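Local coordinates for protein CbbY (PDB 4UAS), which hydrolyses the Rubisco inhibitor xylulose-1,5-bisphosphate to xylulose 5-phosphate and phosphate, as a magnesium-dependent sugar phosphatase of the HAD superfamily, at residues F197-R200 with H201-F204. Numbering follows the deposited sequence.
Sequences FYTR and HEEF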
loop_
_atom_site.group_PDB
_atom_site.type_symbol
_atom_site.label_atom_id
_atom_site.label_comp_id
_atom_site.label_asym_id
_atom_site.label_seq_id
_atom_site.Cartn_x
_atom_site.Cartn_y
_atom_site.Cartn_z
ATOM N N PHE A 197 -3.752 8.644 -8.780
ATOM C CA PHE A 197 -3.126 9.850 -9.165
ATOM C C PHE A 197 -1.616 9.720 -9.503
ATOM O O PHE A 197 -1.113 10.212 -10.525
ATOM C CB PHE A 197 -3.322 10.959 -8.045
ATOM C CG PHE A 197 -2.630 12.247 -8.339
ATOM C CD1 PHE A 197 -3.038 13.030 -9.356
ATOM C CD2 PHE A 197 -1.597 12.712 -7.516
ATOM C CE1 PHE A 197 -2.407 14.198 -9.648
ATOM C CE2 PHE A 197 -0.993 13.897 -7.784
ATOM C CZ PHE A 197 -1.363 14.642 -8.860
ATOM N N TYR A 198 -0.897 9.106 -8.580
ATOM C CA TYR A 198 0.540 9.063 -8.688
ATOM C C TYR A 198 1.048 7.935 -9.575
ATOM O O TYR A 198 2.236 7.850 -9.824
ATOM C CB TYR A 198 1.170 8.959 -7.320
ATOM C CG TYR A 198 1.291 10.263 -6.603
ATOM C CD1 TYR A 198 0.592 10.522 -5.428
ATOM C CD2 TYR A 198 2.174 11.215 -7.044
ATOM C CE1 TYR A 198 0.773 11.699 -4.737
ATOM C CE2 TYR A 198 2.365 12.438 -6.353
ATOM C CZ TYR A 198 1.650 12.656 -5.202
ATOM O OH TYR A 198 1.893 13.835 -4.542
ATOM N N THR A 199 0.179 7.053 -10.072
ATOM C CA THR A 199 0.573 5.895 -10.877
ATOM C C THR A 199 -0.047 5.819 -12.253
ATOM O O THR A 199 0.258 4.912 -12.990
ATOM C CB THR A 199 0.369 4.603 -10.119
ATOM O OG1 THR A 199 -1.041 4.465 -9.881
ATOM C CG2 THR A 199 1.185 4.548 -8.851
ATOM N N ARG A 200 -0.907 6.758 -12.571
ATOM C CA ARG A 200 -1.627 6.690 -13.814
ATOM C C ARG A 200 -0.749 6.704 -15.078
ATOM O O ARG A 200 -1.136 6.153 -16.119
ATOM C CB ARG A 200 -2.667 7.773 -13.900
ATOM C CG ARG A 200 -3.808 7.299 -14.770
ATOM C CD ARG A 200 -4.841 8.370 -14.733
ATOM N NE ARG A 200 -5.370 8.710 -13.385
ATOM C CZ ARG A 200 -6.213 7.927 -12.743
ATOM N NH1 ARG A 200 -6.667 8.306 -11.562
ATOM N NH2 ARG A 200 -6.540 6.808 -13.254
ATOM N N HIS A 201 0.440 7.304 -14.942
ATOM C CA HIS A 201 1.399 7.414 -16.034
ATOM C C HIS A 201 2.095 6.078 -16.296
ATOM O O HIS A 201 2.858 5.955 -17.293
ATOM C CB HIS A 201 2.427 8.499 -15.737
ATOM C CG HIS A 201 3.327 8.150 -14.595
ATOM N ND1 HIS A 201 2.943 8.253 -13.277
ATOM C CD2 HIS A 201 4.582 7.675 -14.583
ATOM C CE1 HIS A 201 3.903 7.868 -12.481
ATOM N NE2 HIS A 201 4.910 7.496 -13.259
ATOM N N GLU A 202 2.016 5.127 -15.367
ATOM C CA GLU A 202 2.753 3.872 -15.486
ATOM C C GLU A 202 2.125 2.947 -16.518
ATOM O O GLU A 202 0.971 3.095 -16.915
ATOM C CB GLU A 202 2.874 3.171 -14.141
ATOM C CG GLU A 202 3.653 3.994 -13.090
ATOM C CD GLU A 202 3.749 3.308 -11.756
ATOM O OE1 GLU A 202 2.892 2.516 -11.401
ATOM O OE2 GLU A 202 4.767 3.547 -11.045
ATOM N N GLU A 203 2.921 1.993 -16.998
ATOM C CA GLU A 203 2.428 0.954 -17.887
ATOM C C GLU A 203 2.296 -0.338 -17.120
ATOM O O GLU A 203 3.095 -0.625 -16.264
ATOM C CB GLU A 203 3.322 0.773 -19.059
ATOM C CG GLU A 203 3.257 1.948 -20.104
ATOM C CD GLU A 203 3.793 1.584 -21.434
ATOM O OE1 GLU A 203 2.984 1.616 -22.394
ATOM O OE2 GLU A 203 5.004 1.275 -21.501
ATOM N N PHE A 204 1.226 -1.042 -17.377
ATOM C CA PHE A 204 0.864 -2.200 -16.599
ATOM C C PHE A 204 0.777 -3.487 -17.398
ATOM O O PHE A 204 -0.169 -4.231 -17.337
ATOM C CB PHE A 204 -0.471 -1.923 -15.875
ATOM C CG PHE A 204 -0.400 -0.765 -14.943
ATOM C CD1 PHE A 204 0.287 -0.861 -13.753
ATOM C CD2 PHE A 204 -0.970 0.461 -15.260
ATOM C CE1 PHE A 204 0.351 0.228 -12.896
ATOM C CE2 PHE A 204 -0.882 1.562 -14.415
ATOM C CZ PHE A 204 -0.244 1.446 -13.207
#
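A type I beta turn from Thr199 to Glu202 shapes the loop that follows strand 190-193 of the HAD core and runs beside the magnesium site. Its closing bond runs from Glu202 N to Thr199 O, 3.0 Å long and fairly straight at 161°, with the donor well above the carbonyl plane. The same oxygen lies near the plane of the Phe204 ring, at its edge, with Thr199 O 3.5 Å from Phe204 CZ. Beside the turn, the side chains of Thr199 and Glu202 cross, and Glu202 OE1 approaches Thr199 CB to 3.5 Å. Glu202 CG stands anti to its own carbonyl carbon (chi1 -62°) and the chain stays extended beyond it, which carries the carboxylate back alongside Thr199 to accept a hydrogen bond from Leu178 N. Thr199 OG1 is bound to Gly196 N and to the backbone O of Asp176, a magnesium ligand, so Thr199 OG1 and Glu202 OE1 tie the turn to residues 176-178, where the metal ligand leads into helix 178-186; the Thr199 side chain lies about 6 Å from the metal. On the exposed flank, His201 takes chi1 67°, swinging its ring back over the chain toward Tyr198. There ND1 is hydrogen-bonded to Arg43 NH1 of helix 39-45, and the ring edge is turned to Tyr198 O, which lies in the imidazole plane 3.1 Å from His201 CE1.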